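Local coordinates for nucleoprotein (Sendai virus, PDB 6M7D) that coats the viral RNA genome as a helical nucleocapsid, one subunit per six nucleotides, shielding it from nucleases and presenting it as template for transcription and replication, at residues G41-D46 against N105-P110; N140-F145 against T212-E217. One frame throughout, in Å; residues are numbered along the deposited sequence.

Contact 1. Residues G41-D46 against N105-P110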
loop_
_atom_site.group_PDB
_atom_site.type_symbol
_atom_site.label_atom_id
_atom_site.label_comp_id
_atom_site.label_asym_id
_atom_site.label_seq_id
_atom_site.Cartn_x
_atom_site.Cartn_y
_atom_site.Cartn_z
ATOM N N GLY A 41 14.132 -6.324 25.295
ATOM C CA GLY A 41 14.259 -5.709 26.590
ATOM C C GLY A 41 15.481 -4.830 26.661
ATOM O O GLY A 41 16.350 -4.829 25.778
ATOM N N PRO A 42 15.569 -4.048 27.737
ATOM C CA PRO A 42 16.725 -3.152 27.884
ATOM C C PRO A 42 18.042 -3.887 28.033
ATOM O O PRO A 42 19.103 -3.255 27.992
ATOM C CB PRO A 42 16.377 -2.339 29.138
ATOM C CG PRO A 42 15.382 -3.171 29.872
ATOM C CD PRO A 42 14.599 -3.895 28.832
ATOM N N SER A 43 18.008 -5.209 28.197
ATOM C CA SER A 43 19.244 -5.974 28.310
ATOM C C SER A 43 20.020 -5.970 27.002
ATOM O O SER A 43 21.254 -6.015 27.004
ATOM C CB SER A 43 18.932 -7.404 28.741
ATOM O OG SER A 43 18.062 -7.417 29.859
ATOM N N VAL A 44 19.317 -5.922 25.873
ATOM C CA VAL A 44 19.961 -5.935 24.566
ATOM C C VAL A 44 20.322 -4.512 24.171
ATOM O O VAL A 44 19.505 -3.790 23.591
ATOM C CB VAL A 44 19.061 -6.587 23.501
ATOM C CG1 VAL A 44 19.889 -7.014 22.307
ATOM C CG2 VAL A 44 18.323 -7.767 24.090
ATOM N N THR A 45 21.511 -4.075 24.601
ATOM C CA THR A 45 21.998 -2.695 24.327
ATOM C C THR A 45 23.055 -2.709 23.218
ATOM O O THR A 45 23.611 -1.632 22.931
ATOM C CB THR A 45 22.538 -2.041 25.604
ATOM O OG1 THR A 45 23.600 -2.854 26.104
ATOM C CG2 THR A 45 21.479 -1.869 26.670
ATOM N N ASP A 46 23.305 -3.870 22.606
ATOM C CA ASP A 46 24.336 -3.963 21.539
ATOM C C ASP A 46 23.668 -3.767 20.175
ATOM O O ASP A 46 22.718 -4.512 19.870
ATOM C CB ASP A 46 25.091 -5.292 21.617
ATOM C CG ASP A 46 26.309 -5.346 20.711
ATOM O OD1 ASP A 46 26.955 -6.411 20.662
ATOM O OD2 ASP A 46 26.601 -4.323 20.062
ATOM N N ASN A 105 9.805 -11.132 25.555
ATOM C CA ASN A 105 10.943 -10.231 25.655
ATOM C C ASN A 105 12.223 -10.986 25.342
ATOM O O ASN A 105 12.488 -12.034 25.934
ATOM C CB ASN A 105 11.030 -9.602 27.044
ATOM C CG ASN A 105 9.962 -8.564 27.275
ATOM O OD1 ASN A 105 8.803 -8.892 27.519
ATOM N ND2 ASN A 105 10.344 -7.299 27.198
ATOM N N ILE A 106 13.003 -10.456 24.409
ATOM C CA ILE A 106 14.348 -10.950 24.150
ATOM C C ILE A 106 15.276 -10.251 25.132
ATOM O O ILE A 106 15.401 -9.025 25.116
ATOM C CB ILE A 106 14.788 -10.693 22.708
ATOM C CG1 ILE A 106 13.698 -11.105 21.726
ATOM C CG2 ILE A 106 16.073 -11.437 22.427
ATOM C CD1 ILE A 106 13.410 -12.558 21.758
ATOM N N GLU A 107 15.908 -11.049 25.997
ATOM C CA GLU A 107 16.830 -10.529 27.042
ATOM C C GLU A 107 18.238 -11.069 26.787
ATOM O O GLU A 107 18.370 -12.284 26.549
ATOM C CB GLU A 107 16.345 -10.965 28.425
ATOM C CG GLU A 107 14.976 -10.421 28.789
ATOM C CD GLU A 107 14.928 -8.916 28.988
ATOM O OE1 GLU A 107 15.976 -8.264 28.812
ATOM O OE2 GLU A 107 13.844 -8.401 29.322
ATOM N N LYS A 108 19.252 -10.204 26.880
ATOM C CA LYS A 108 20.657 -10.628 26.648
ATOM C C LYS A 108 21.332 -10.870 28.003
ATOM O O LYS A 108 21.379 -9.925 28.814
ATOM C CB LYS A 108 21.406 -9.543 25.868
ATOM C CG LYS A 108 22.857 -9.858 25.529
ATOM C CD LYS A 108 23.013 -10.722 24.298
ATOM C CE LYS A 108 24.461 -11.012 23.961
ATOM N NZ LYS A 108 24.587 -11.785 22.704
ATOM N N ASP A 109 21.830 -12.091 28.227
ATOM C CA ASP A 109 22.510 -12.444 29.502
ATOM C C ASP A 109 23.965 -12.822 29.205
ATOM O O ASP A 109 24.183 -13.727 28.375
ATOM C CB ASP A 109 21.784 -13.580 30.227
ATOM C CG ASP A 109 20.535 -13.137 30.969
ATOM O OD1 ASP A 109 20.104 -11.985 30.761
ATOM O OD2 ASP A 109 20.004 -13.946 31.755
ATOM N N PRO A 110 24.965 -12.163 29.833
ATOM C CA PRO A 110 26.377 -12.485 29.602
ATOM C C PRO A 110 26.705 -13.914 30.061
ATOM O O PRO A 110 27.467 -14.586 29.391
ATOM C CB PRO A 110 27.133 -11.460 30.461
ATOM C CG PRO A 110 26.130 -11.044 31.514
ATOM C CD PRO A 110 24.791 -11.085 30.807
#
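G41 and I106 meet backbone to backbone: G41 N donates to I106 O over 3.0 Å. Two residues on, S43 turns its hydroxyl down onto the carboxylate of E107. The bond runs from S43 OG to E107 OE1; its modelled length of 2.5 Å is very short and doubtful at this resolution. E107 gets there by bending at chi2 (-67°), which brings its carboxylate beside G41, OE1 lying 3.8 Å from G41 CA. Beside this polar pair, V44 puts one methyl down on the strand, CG2 lying 3.3 Å from I106 O and 4.0 Å from K108 CB. K108 offers only the root of its side chain here; its ammonium leaves for D116 O, and it makes a cation-pi contact with F118. What sets S43 and V44 over the strand is a type I turn from G41 to V44, closed by V44 N to G41 O at 3.2 Å. I106 also pairs with V39, so the G41 bond carries the parallel pairing of strands 33-40 and 99-108 one step into the loop. Strand 118-122 flanks 99-108 on its other edge, while V44 and I106 both pack on I53 of helix 47-62.

Contact 2. Residues N140-F145 against T212-E217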
loop_
_atom_site.group_PDB
_atom_site.type_symbol
_atom_site.label_atom_id
_atom_site.label_comp_id
_atom_site.label_asym_id
_atom_site.label_seq_id
_atom_site.Cartn_x
_atom_site.Cartn_y
_atom_site.Cartn_z
ATOM N N ASN A 140 17.850 -21.357 5.748
ATOM C CA ASN A 140 17.227 -20.363 4.888
ATOM C C ASN A 140 16.891 -21.029 3.563
ATOM O O ASN A 140 17.795 -21.462 2.840
ATOM C CB ASN A 140 18.155 -19.167 4.672
ATOM C CG ASN A 140 18.072 -18.150 5.794
ATOM O OD1 ASN A 140 18.437 -16.990 5.621
ATOM N ND2 ASN A 140 17.584 -18.582 6.950
ATOM N N LYS A 141 15.592 -21.137 3.263
ATOM C CA LYS A 141 15.171 -21.680 1.975
ATOM C C LYS A 141 15.861 -20.956 0.830
ATOM O O LYS A 141 16.320 -21.583 -0.132
ATOM C CB LYS A 141 13.653 -21.579 1.835
ATOM C CG LYS A 141 13.136 -21.789 0.421
ATOM C CD LYS A 141 13.132 -23.259 0.045
ATOM C CE LYS A 141 13.194 -23.446 -1.459
ATOM N NZ LYS A 141 12.439 -22.391 -2.187
ATOM N N SER A 142 15.969 -19.631 0.983
ATOM C CA SER A 142 16.649 -18.727 0.017
ATOM C C SER A 142 17.423 -17.661 0.804
ATOM O O SER A 142 17.107 -17.474 1.994
ATOM C CB SER A 142 15.668 -18.110 -0.946
ATOM O OG SER A 142 14.621 -17.450 -0.249
ATOM N N PRO A 143 18.417 -16.959 0.213
ATOM C CA PRO A 143 19.175 -15.937 0.944
ATOM C C PRO A 143 18.265 -14.779 1.382
ATOM O O PRO A 143 17.456 -14.338 0.587
ATOM C CB PRO A 143 20.219 -15.453 -0.074
ATOM C CG PRO A 143 19.632 -15.824 -1.419
ATOM C CD PRO A 143 18.863 -17.106 -1.173
ATOM N N LEU A 144 18.424 -14.330 2.631
ATOM C CA LEU A 144 17.602 -13.232 3.210
ATOM C C LEU A 144 17.859 -11.910 2.478
ATOM O O LEU A 144 16.876 -11.207 2.179
ATOM C CB LEU A 144 17.936 -13.107 4.700
ATOM C CG LEU A 144 17.039 -12.158 5.491
ATOM C CD1 LEU A 144 15.585 -12.591 5.401
ATOM C CD2 LEU A 144 17.482 -12.079 6.944
ATOM N N PHE A 145 19.123 -11.610 2.164
ATOM C CA PHE A 145 19.474 -10.328 1.496
ATOM C C PHE A 145 20.327 -10.592 0.252
ATOM O O PHE A 145 20.939 -11.671 0.151
ATOM C CB PHE A 145 20.228 -9.394 2.446
ATOM C CG PHE A 145 19.434 -8.891 3.624
ATOM C CD1 PHE A 145 18.373 -8.018 3.445
ATOM C CD2 PHE A 145 19.759 -9.274 4.914
ATOM C CE1 PHE A 145 17.648 -7.551 4.529
ATOM C CE2 PHE A 145 19.034 -8.805 5.998
ATOM C CZ PHE A 145 17.980 -7.944 5.804
ATOM N N THR A 212 16.268 -9.709 -1.153
ATOM C CA THR A 212 16.211 -10.474 -2.383
ATOM C C THR A 212 14.771 -10.543 -2.878
ATOM O O THR A 212 13.827 -10.192 -2.170
ATOM C CB THR A 212 16.760 -11.882 -2.175
ATOM O OG1 THR A 212 16.239 -12.419 -0.958
ATOM C CG2 THR A 212 18.251 -11.862 -2.099
ATOM N N GLY A 213 14.602 -10.997 -4.116
ATOM C CA GLY A 213 13.260 -11.212 -4.624
ATOM C C GLY A 213 12.501 -12.247 -3.818
ATOM O O GLY A 213 11.296 -12.113 -3.594
ATOM N N GLU A 214 13.201 -13.283 -3.356
ATOM C CA GLU A 214 12.554 -14.333 -2.578
ATOM C C GLU A 214 12.061 -13.803 -1.238
ATOM O O GLU A 214 10.965 -14.157 -0.790
ATOM C CB GLU A 214 13.522 -15.494 -2.372
ATOM C CG GLU A 214 14.073 -16.074 -3.661
ATOM C CD GLU A 214 15.311 -15.344 -4.148
ATOM O OE1 GLU A 214 16.429 -15.731 -3.747
ATOM O OE2 GLU A 214 15.168 -14.381 -4.931
ATOM N N THR A 215 12.858 -12.960 -0.583
ATOM C CA THR A 215 12.404 -12.307 0.638
ATOM C C THR A 215 11.173 -11.456 0.373
ATOM O O THR A 215 10.229 -11.446 1.171
ATOM C CB THR A 215 13.526 -11.447 1.214
ATOM O OG1 THR A 215 14.646 -12.280 1.518
ATOM C CG2 THR A 215 13.069 -10.734 2.472
ATOM N N VAL A 216 11.200 -10.712 -0.735
ATOM C CA VAL A 216 10.056 -9.824 -1.097
ATOM C C VAL A 216 8.817 -10.694 -1.333
ATOM O O VAL A 216 7.740 -10.336 -0.823
ATOM C CB VAL A 216 10.391 -8.979 -2.341
ATOM C CG1 VAL A 216 9.173 -8.235 -2.866
ATOM C CG2 VAL A 216 11.537 -8.017 -2.074
ATOM N N GLU A 217 8.983 -11.811 -2.048
ATOM C CA GLU A 217 7.851 -12.732 -2.334
ATOM C C GLU A 217 7.338 -13.339 -1.024
ATOM O O GLU A 217 6.108 -13.373 -0.834
ATOM C CB GLU A 217 8.309 -13.833 -3.291
ATOM C CG GLU A 217 8.847 -13.299 -4.604
ATOM C CD GLU A 217 7.854 -12.466 -5.395
ATOM O OE1 GLU A 217 8.290 -11.738 -6.308
ATOM O OE2 GLU A 217 6.647 -12.549 -5.097
#
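T212 turns OG1 between its own backbone N and carbonyl carbon (chi1 44°), and T215, one helical turn on, holds OG1 beside its N (chi1 -60°), which brings both hydroxyls to the carbonyls of P143 and L144. T212 OG1 donates to P143 O at 2.7 Å, nearly in line with the C=O (156° at the oxygen) though tilted from the carbonyl plane. T215 OG1 donates to L144 O at 2.6 Å, approaching from the side of the C=O and likewise tilted from its plane. Consecutive carbonyls of a loop without regular structure are thus each gripped by a threonine. T212 is also the N-cap of helix 213-225: its OG1 takes a weak bond from T215 N at 3.4 Å, so one hydroxyl caps the helix and ties the loop to it. The methyl of T212, CG2, lies 3.4 Å from F145 C. On the other flank E214 lays its CB and CG against S142, with CB 3.1 Å from S142 OG, then bends so that OE1 sits 3.8 Å from P143 CD; its other oxygen makes a long, weak ion pair with R189. L144 is buried, packing on T55, L58 and L62 of helix 47-62.

How the contacts relate
Both contacts mix buried and exposed residues, and they touch a common element, helix 47-62: contact 1 through V44 and I106 on I53, contact 2 through L144 and T215 on L62. They remain separate, with nearest atoms about 15 Å apart. Contact 1 is the more peripheral, its centre about 33 Å from that of the chain against about 21 Å for contact 2, and its nearest atom is about 34 Å from the RNA against about 12 Å. Their chemistry follows the setting. At the end of a sheet strand, contact 1 uses a backbone bond and a carboxylate; at a helix start, contact 2 relies on threonine hydroxyls donating to loop carbonyls.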